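Local coordinates for protein pyocin S8 (Pseudomonas aeruginosa, PDB 6W0V) that acts as a protein antibiotic, probably cutting DNA through its H-N-H nuclease domain, the part present here bound to its cognate immunity protein, at residues 26-30 / 111-116; 91-97 / 119-125; 49-54 / 74-80. The protein carries 1 engineered substitution. All coordinates share one frame; numbering follows the deposited sequence.

All three contacts lie within the nuclease domain. Contacts 1 and 2 have centres about 13 Å apart and share the antiparallel sheet: strand 114-117 is its middle strand, with 27-28 on one flank and 95-98 on the other, and helix 119-122 follows. Their segments alternate along the chain, so the two contacts cross. Contact 3, centred about 15 Å from contact 1 and 16 Å from contact 2, closes within the span between 30 and 111, before contact 2 opens. F52 packs on I29 and V116, and P80 O probably accepts a hydrogen bond from Y94 N, just ahead of strand 95-98, joining contact 3 to the sheet; the immunity protein reaches contacts 2 and 3.

Contact 1. Residues 26-30 / 111-116; sequences GVPIP and IDNLRV
V27, on edge strand 27-28, pairs with V116 on the middle strand of a three-stranded antiparallel sheet, two of whose strands belong to the H-N-H nuclease unit. Theirs is a hydrogen-bonded pair: V27 N donates to V116 O at 2.8 Å and V116 N returns the bond to V27 O at 2.7 Å. Just before it, R115 folds back over the partner strand. Bends at chi2 (-60°) and chi3 turn its guanidinium so that one face lies over the start of P28, with P28 N 3.3 Å above the plane, while the edge is turned to G26. There R115 NH1 donates to G26 O at 3.2 Å, almost straight at 167°, in the guanidinium plane but well above the carbonyl plane of G26. G26 itself, at positive phi, brings its CA close against V116 O.

Strand 114-117 belongs to the beta-beta-alpha unit of H-N-H nucleases, and N113, just ahead of it, is probably the motif's asparagine: its amide ties to V100 N and A107 O. I29 packs against the residues leading into this strand. Its CB sits against I111 CG2 at 3.5 Å, a tight fit, its CG1 lies 3.6 Å from L114 CB, and its CD1 reaches V116 CG2 at 3.7 Å, roughly at right angles to that side chain. Helix 45-57 covers this side through F52. Where the strands diverge, one water bridges the gap, accepting from I29 N at 2.9 Å and donating to both I111 O and L114 O.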
# COMPACT_ATOMS: atom_id res chain seq x y z
N GLY A 26 -11.44 1.41 11.84
CA GLY A 26 -10.17 0.82 11.37
C GLY A 26 -9.57 -0.03 12.46
O GLY A 26 -10.32 -0.53 13.32
N VAL A 27 -8.26 -0.22 12.44
CA VAL A 27 -7.61 -1.17 13.38
C VAL A 27 -6.53 -0.41 14.14
O VAL A 27 -5.89 0.48 13.59
CB VAL A 27 -7.05 -2.41 12.68
CG1 VAL A 27 -8.19 -3.23 12.10
CG2 VAL A 27 -6.03 -2.06 11.61
N PRO A 28 -6.29 -0.81 15.39
CA PRO A 28 -5.24 -0.18 16.16
C PRO A 28 -3.88 -0.60 15.59
O PRO A 28 -3.79 -1.50 14.76
CB PRO A 28 -5.46 -0.72 17.57
CG PRO A 28 -6.05 -2.10 17.33
CD PRO A 28 -6.93 -1.92 16.11
N ILE A 29 -2.85 0.08 16.04
CA ILE A 29 -1.45 -0.25 15.68
C ILE A 29 -1.07 -1.47 16.50
O ILE A 29 -1.28 -1.49 17.70
CB ILE A 29 -0.53 0.94 15.96
CG1 ILE A 29 -1.05 2.21 15.27
CG2 ILE A 29 0.90 0.62 15.58
CD1 ILE A 29 -1.70 1.97 13.91
N PRO A 30 -0.55 -2.53 15.87
CA PRO A 30 -0.14 -3.71 16.62
C PRO A 30 0.92 -3.30 17.64
O PRO A 30 1.80 -2.52 17.33
CB PRO A 30 0.44 -4.64 15.55
CG PRO A 30 -0.21 -4.16 14.27
CD PRO A 30 -0.33 -2.66 14.43
N ILE A 111 0.89 6.62 19.14
CA ILE A 111 0.52 5.36 18.46
C ILE A 111 -0.91 4.99 18.86
O ILE A 111 -1.63 4.45 18.03
CB ILE A 111 1.55 4.29 18.80
CG1 ILE A 111 2.92 4.70 18.26
CG2 ILE A 111 1.11 2.94 18.28
CD1 ILE A 111 4.06 4.03 18.95
N ASP A 112 -1.32 5.29 20.08
CA ASP A 112 -2.68 4.92 20.55
C ASP A 112 -3.70 5.87 19.94
O ASP A 112 -4.90 5.59 20.05
CB ASP A 112 -2.71 4.89 22.07
CG ASP A 112 -1.77 3.83 22.61
OD1 ASP A 112 -1.75 2.74 22.03
OD2 ASP A 112 -1.05 4.12 23.56
N ASN A 113 -3.24 6.94 19.30
CA ASN A 113 -4.13 7.88 18.57
C ASN A 113 -4.23 7.46 17.11
O ASN A 113 -4.85 8.19 16.32
CB ASN A 113 -3.63 9.32 18.67
CG ASN A 113 -4.67 10.29 18.18
OD1 ASN A 113 -5.86 10.09 18.40
ND2 ASN A 113 -4.23 11.33 17.49
N LEU A 114 -3.63 6.33 16.74
CA LEU A 114 -3.57 5.92 15.32
C LEU A 114 -4.46 4.72 15.10
O LEU A 114 -4.47 3.80 15.92
CB LEU A 114 -2.14 5.60 14.92
CG LEU A 114 -1.14 6.71 15.24
CD1 LEU A 114 0.25 6.28 14.81
CD2 LEU A 114 -1.53 8.02 14.57
N ARG A 115 -5.13 4.74 13.97
CA ARG A 115 -5.86 3.58 13.46
C ARG A 115 -5.44 3.41 12.02
O ARG A 115 -5.31 4.41 11.33
CB ARG A 115 -7.37 3.82 13.49
CG ARG A 115 -7.89 4.11 14.88
CD ARG A 115 -7.59 2.96 15.78
NE ARG A 115 -8.49 1.84 15.59
CZ ARG A 115 -8.83 1.04 16.58
NH1 ARG A 115 -9.63 0.01 16.38
NH2 ARG A 115 -8.37 1.27 17.80
N VAL A 116 -5.27 2.18 11.58
CA VAL A 116 -5.08 1.98 10.12
C VAL A 116 -6.46 1.75 9.52
O VAL A 116 -7.26 1.01 10.08
CB VAL A 116 -4.07 0.88 9.84
CG1 VAL A 116 -3.95 0.65 8.34
CG2 VAL A 116 -2.73 1.24 10.44
O HOH W 1 -3.13 2.10 18.09

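Contact 2. Residues 91-97 / 119-125; sequences RDKYAIH and PKMHIQV. Engineered in segment 91-97: A95 (natural residue Glu).
P119 and the 91-93 loop form the tight end of this contact, within the beta-beta-alpha fold of the H-N-H nucleases, where a beta strand (95-98) faces the short helix 119-122. The proline ring, at the start of that helix, wedges against two backbone carbonyls: P119 CB lies 3.1 Å from R91 O and P119 CG 3.1 Å from K93 O. Further along, the H122 imidazole is swung toward the strand with CG anti to its backbone N (chi1 -169°). The methyl of A95, an engineered alanine where the natural protein has glutamate, sits over one face of that ring, CB to ND1 3.2 Å. H97 and H122 are probably the counterparts of histidines that bind the metal in related nucleases; here they meet at their edges, neither ring over the face of the other, planes at 72°, with H97 ND1 3.2 Å from H122 NE2.

On the side facing the immunity protein, away from P119, K93 NZ is bridged to D92 OD1 at 2.7 Å and also to D31 of that chain. The solvent side is looser. R91 is exposed, bent so that its NH2 comes to the edge of the H122 ring at 3.7 Å from CE1, the guanidinium nearly perpendicular to the imidazole. At V125, the exposed last residue of this construct, CG1 lies 3.8 Å from H97 NE2.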
# COMPACT_ATOMS: atom_id res chain seq x y z
N ARG A 91 -7.06 8.22 -3.20
CA ARG A 91 -6.57 7.58 -1.95
C ARG A 91 -6.67 6.07 -2.11
O ARG A 91 -7.78 5.54 -2.16
CB ARG A 91 -7.32 8.11 -0.73
CG ARG A 91 -7.11 9.60 -0.48
CD ARG A 91 -5.65 9.99 -0.27
NE ARG A 91 -5.21 9.85 1.11
CZ ARG A 91 -5.52 10.70 2.09
NH1 ARG A 91 -6.29 11.75 1.86
NH2 ARG A 91 -5.06 10.48 3.31
N ASP A 92 -5.53 5.40 -2.20
CA ASP A 92 -5.49 3.95 -2.51
C ASP A 92 -4.59 3.20 -1.55
O ASP A 92 -4.44 1.98 -1.70
CB ASP A 92 -5.01 3.75 -3.94
CG ASP A 92 -3.75 4.53 -4.27
OD1 ASP A 92 -3.07 4.95 -3.33
OD2 ASP A 92 -3.48 4.70 -5.47
N LYS A 93 -4.02 3.89 -0.56
CA LYS A 93 -3.09 3.29 0.41
C LYS A 93 -3.82 3.12 1.73
O LYS A 93 -4.70 3.95 2.04
CB LYS A 93 -1.91 4.20 0.73
CG LYS A 93 -1.22 4.83 -0.46
CD LYS A 93 -0.71 3.78 -1.39
CE LYS A 93 0.22 4.37 -2.41
NZ LYS A 93 -0.43 5.46 -3.17
N TYR A 94 -3.41 2.14 2.51
CA TYR A 94 -3.79 2.08 3.93
C TYR A 94 -3.40 3.40 4.56
O TYR A 94 -2.27 3.86 4.39
CB TYR A 94 -3.15 0.89 4.61
CG TYR A 94 -3.90 -0.36 4.27
CD1 TYR A 94 -5.14 -0.60 4.84
CD2 TYR A 94 -3.41 -1.24 3.33
CE1 TYR A 94 -5.85 -1.74 4.52
CE2 TYR A 94 -4.11 -2.38 3.01
CZ TYR A 94 -5.33 -2.63 3.60
OH TYR A 94 -6.04 -3.75 3.30
N ALA A 95 -4.38 4.02 5.20
CA ALA A 95 -4.22 5.33 5.84
C ALA A 95 -3.93 5.08 7.31
O ALA A 95 -4.53 4.18 7.90
CB ALA A 95 -5.45 6.16 5.65
N ILE A 96 -2.96 5.80 7.85
CA ILE A 96 -2.79 5.86 9.32
C ILE A 96 -3.59 7.07 9.77
O ILE A 96 -3.20 8.18 9.41
CB ILE A 96 -1.31 5.94 9.69
CG1 ILE A 96 -0.53 4.76 9.11
CG2 ILE A 96 -1.17 6.05 11.19
CD1 ILE A 96 0.96 4.94 9.18
N HIS A 97 -4.70 6.83 10.45
CA HIS A 97 -5.68 7.86 10.83
C HIS A 97 -5.38 8.29 12.26
O HIS A 97 -5.14 7.43 13.11
CB HIS A 97 -7.10 7.32 10.72
CG HIS A 97 -8.11 8.28 11.23
ND1 HIS A 97 -8.31 9.51 10.63
CD2 HIS A 97 -8.96 8.20 12.27
CE1 HIS A 97 -9.26 10.14 11.28
NE2 HIS A 97 -9.67 9.37 12.29
N PRO A 119 -8.80 3.87 2.64
CA PRO A 119 -9.29 5.18 2.22
C PRO A 119 -10.81 5.27 2.32
O PRO A 119 -11.31 6.29 2.72
CB PRO A 119 -8.81 5.25 0.78
CG PRO A 119 -7.52 4.48 0.80
CD PRO A 119 -7.82 3.31 1.71
N LYS A 120 -11.50 4.20 1.92
CA LYS A 120 -12.98 4.15 1.91
C LYS A 120 -13.48 4.45 3.32
O LYS A 120 -14.41 5.26 3.46
CB LYS A 120 -13.47 2.79 1.44
CG LYS A 120 -14.98 2.66 1.32
CD LYS A 120 -15.42 1.25 1.02
CE LYS A 120 -16.87 1.00 1.36
NZ LYS A 120 -17.17 1.29 2.78
N MET A 121 -12.88 3.82 4.33
CA MET A 121 -13.27 4.06 5.74
C MET A 121 -12.75 5.44 6.17
O MET A 121 -13.51 6.18 6.80
CB MET A 121 -12.71 2.99 6.67
CG MET A 121 -13.50 1.70 6.64
SD MET A 121 -15.30 1.97 6.59
CE MET A 121 -15.52 3.07 7.98
N HIS A 122 -11.51 5.74 5.81
CA HIS A 122 -10.78 6.95 6.27
C HIS A 122 -11.55 8.21 5.87
O HIS A 122 -11.69 9.12 6.70
CB HIS A 122 -9.38 6.95 5.68
CG HIS A 122 -8.51 7.98 6.29
ND1 HIS A 122 -7.53 8.64 5.59
CD2 HIS A 122 -8.48 8.48 7.55
CE1 HIS A 122 -6.92 9.49 6.38
NE2 HIS A 122 -7.48 9.42 7.59
N ILE A 123 -12.06 8.24 4.64
CA ILE A 123 -12.71 9.45 4.04
C ILE A 123 -14.06 9.70 4.72
O ILE A 123 -14.56 10.84 4.63
CB ILE A 123 -12.82 9.26 2.52
CG1 ILE A 123 -12.81 10.59 1.77
CG2 ILE A 123 -14.00 8.38 2.15
CD1 ILE A 123 -12.34 10.45 0.35
N GLN A 124 -14.61 8.69 5.40
CA GLN A 124 -15.90 8.79 6.14
C GLN A 124 -15.63 9.41 7.51
O GLN A 124 -16.61 9.70 8.22
CB GLN A 124 -16.58 7.43 6.20
CG GLN A 124 -16.90 6.89 4.81
CD GLN A 124 -17.62 5.56 4.86
OE1 GLN A 124 -17.10 4.55 4.41
NE2 GLN A 124 -18.82 5.57 5.42
N VAL A 125 -14.36 9.61 7.86
CA VAL A 125 -13.90 10.51 8.95
C VAL A 125 -13.11 11.66 8.30
O VAL A 125 -12.47 12.48 8.96
CB VAL A 125 -13.05 9.76 10.00
CG1 VAL A 125 -13.19 10.41 11.37
CG2 VAL A 125 -13.41 8.28 10.08

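Contact 3. Residues 49-54 / 74-80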
# COMPACT_ATOMS: atom_id res chain seq x y z
N ARG A 49 5.54 7.36 9.23
CA ARG A 49 4.76 6.47 8.35
C ARG A 49 5.73 5.45 7.75
O ARG A 49 5.38 4.26 7.67
CB ARG A 49 4.05 7.27 7.28
CG ARG A 49 3.30 6.38 6.30
CD ARG A 49 4.14 6.13 5.08
NE ARG A 49 4.23 7.35 4.32
CZ ARG A 49 5.09 7.53 3.32
NH1 ARG A 49 5.10 8.67 2.66
NH2 ARG A 49 5.91 6.56 3.00
N GLU A 50 6.89 5.91 7.31
CA GLU A 50 7.86 4.99 6.69
C GLU A 50 8.31 3.96 7.72
O GLU A 50 8.31 2.78 7.44
CB GLU A 50 9.07 5.75 6.17
CG GLU A 50 8.75 6.51 4.93
CD GLU A 50 9.96 7.19 4.34
OE1 GLU A 50 11.06 7.04 4.92
OE2 GLU A 50 9.80 7.86 3.32
N GLN A 51 8.70 4.40 8.89
CA GLN A 51 9.24 3.46 9.88
C GLN A 51 8.12 2.51 10.29
O GLN A 51 8.39 1.36 10.58
CB GLN A 51 9.82 4.23 11.06
CG GLN A 51 11.03 5.03 10.64
CD GLN A 51 11.79 5.50 11.85
OE1 GLN A 51 11.90 4.78 12.84
NE2 GLN A 51 12.29 6.72 11.77
N PHE A 52 6.90 3.02 10.32
CA PHE A 52 5.70 2.23 10.64
C PHE A 52 5.61 1.07 9.66
O PHE A 52 5.60 -0.10 10.04
CB PHE A 52 4.50 3.17 10.57
CG PHE A 52 3.19 2.51 10.82
CD1 PHE A 52 2.57 1.76 9.83
CD2 PHE A 52 2.57 2.65 12.04
CE1 PHE A 52 1.35 1.18 10.07
CE2 PHE A 52 1.34 2.08 12.28
CZ PHE A 52 0.73 1.34 11.29
N TRP A 53 5.59 1.41 8.38
CA TRP A 53 5.39 0.36 7.37
C TRP A 53 6.63 -0.51 7.27
O TRP A 53 6.46 -1.70 7.03
CB TRP A 53 5.01 0.97 6.03
CG TRP A 53 3.63 1.50 6.10
CD1 TRP A 53 3.24 2.80 5.96
CD2 TRP A 53 2.44 0.76 6.41
NE1 TRP A 53 1.90 2.91 6.11
CE2 TRP A 53 1.37 1.67 6.39
CE3 TRP A 53 2.16 -0.58 6.66
CZ2 TRP A 53 0.05 1.28 6.60
CZ3 TRP A 53 0.86 -0.97 6.88
CH2 TRP A 53 -0.18 -0.04 6.85
N VAL A 54 7.81 0.05 7.47
CA VAL A 54 9.04 -0.77 7.52
C VAL A 54 8.90 -1.78 8.65
O VAL A 54 9.23 -2.93 8.46
CB VAL A 54 10.29 0.10 7.68
CG1 VAL A 54 11.50 -0.71 8.10
CG2 VAL A 54 10.57 0.87 6.41
N MET A 74 6.47 -1.63 1.49
CA MET A 74 6.52 -1.42 2.95
C MET A 74 7.96 -1.47 3.43
O MET A 74 8.30 -0.70 4.30
CB MET A 74 5.68 -2.45 3.68
CG MET A 74 4.22 -2.19 3.51
SD MET A 74 3.21 -2.97 4.79
CE MET A 74 4.14 -4.45 5.16
N ARG A 75 8.81 -2.30 2.85
CA ARG A 75 10.23 -2.35 3.25
C ARG A 75 10.90 -1.02 2.90
O ARG A 75 11.92 -0.70 3.53
CB ARG A 75 10.93 -3.54 2.60
CG ARG A 75 10.53 -4.85 3.24
CD ARG A 75 11.42 -5.98 2.79
NE ARG A 75 11.30 -6.28 1.37
CZ ARG A 75 10.35 -7.03 0.82
NH1 ARG A 75 10.37 -7.25 -0.48
NH2 ARG A 75 9.39 -7.56 1.56
N ASP A 76 10.33 -0.28 1.96
CA ASP A 76 10.81 1.07 1.56
C ASP A 76 10.07 2.13 2.36
O ASP A 76 10.30 3.31 2.10
CB ASP A 76 10.55 1.34 0.07
CG ASP A 76 11.40 0.51 -0.86
OD1 ASP A 76 12.45 0.01 -0.41
OD2 ASP A 76 10.98 0.36 -2.02
N GLY A 77 9.19 1.70 3.27
CA GLY A 77 8.41 2.61 4.11
C GLY A 77 7.19 3.14 3.39
O GLY A 77 6.58 4.08 3.86
N LEU A 78 6.82 2.53 2.26
CA LEU A 78 5.67 3.00 1.46
C LEU A 78 4.41 2.31 1.94
O LEU A 78 4.42 1.10 2.20
CB LEU A 78 5.91 2.68 -0.01
CG LEU A 78 7.24 3.16 -0.55
CD1 LEU A 78 7.40 2.73 -1.99
CD2 LEU A 78 7.37 4.66 -0.41
N SER A 79 3.35 3.10 2.07
CA SER A 79 2.03 2.62 2.52
C SER A 79 1.57 1.57 1.52
O SER A 79 1.62 1.80 0.33
CB SER A 79 1.06 3.72 2.60
OG SER A 79 1.59 4.73 3.43
N PRO A 80 1.15 0.41 2.01
CA PRO A 80 0.61 -0.60 1.12
C PRO A 80 -0.69 -0.10 0.50
O PRO A 80 -1.48 0.59 1.11
CB PRO A 80 0.38 -1.83 1.99
CG PRO A 80 0.25 -1.27 3.39
CD PRO A 80 1.10 -0.02 3.41
O HOH W 2 11.89 4.36 4.77
O HOH W 3 -0.06 4.96 5.48
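The indole of W53 is sandwiched. On one face lie P80 CD, over the six-membered ring, and S79 CA, 3.8 Å from the centroid of the five-membered ring; both are CH-pi contacts. On the opposite face F52 of the same helix brings CD1 over the ring centre, 3.5 Å above the plane. The edge is shared by R49 CD and a water lying in the ring plane, which accepts from W53 NE1 at 2.9 Å and donates to S79 OG; that hydroxyl is also bonded to E27 of the immunity protein. M74 adds a Met-aromatic contact, its SD 4.3 Å from the six-membered centroid and well off the normal (61°).

The guanidinium of R49 works edge-on. R49 CG points away from the backbone N (chi1 177°) and the chain then bends at chi2 and chi3, which carries NH2 to G77 O at 2.7 Å, in the guanidinium plane but above the carbonyl plane. G77 ends helix 68-75 in a Schellman motif, with G77 N bonded to M74 O at 2.8 Å. At this glycine the backbones close up: the CA atoms of E50 and G77 stand 3.6 Å apart, and E50 CA-H points at G77 O almost straight (162° at the hydrogen).

Helix 45-57 packs against the end of helix 68-75 and the 76-80 loop, meets I96 of strand 95-98 through R49, F52 and W53, and touches helix 31-37 through Q51 and F52.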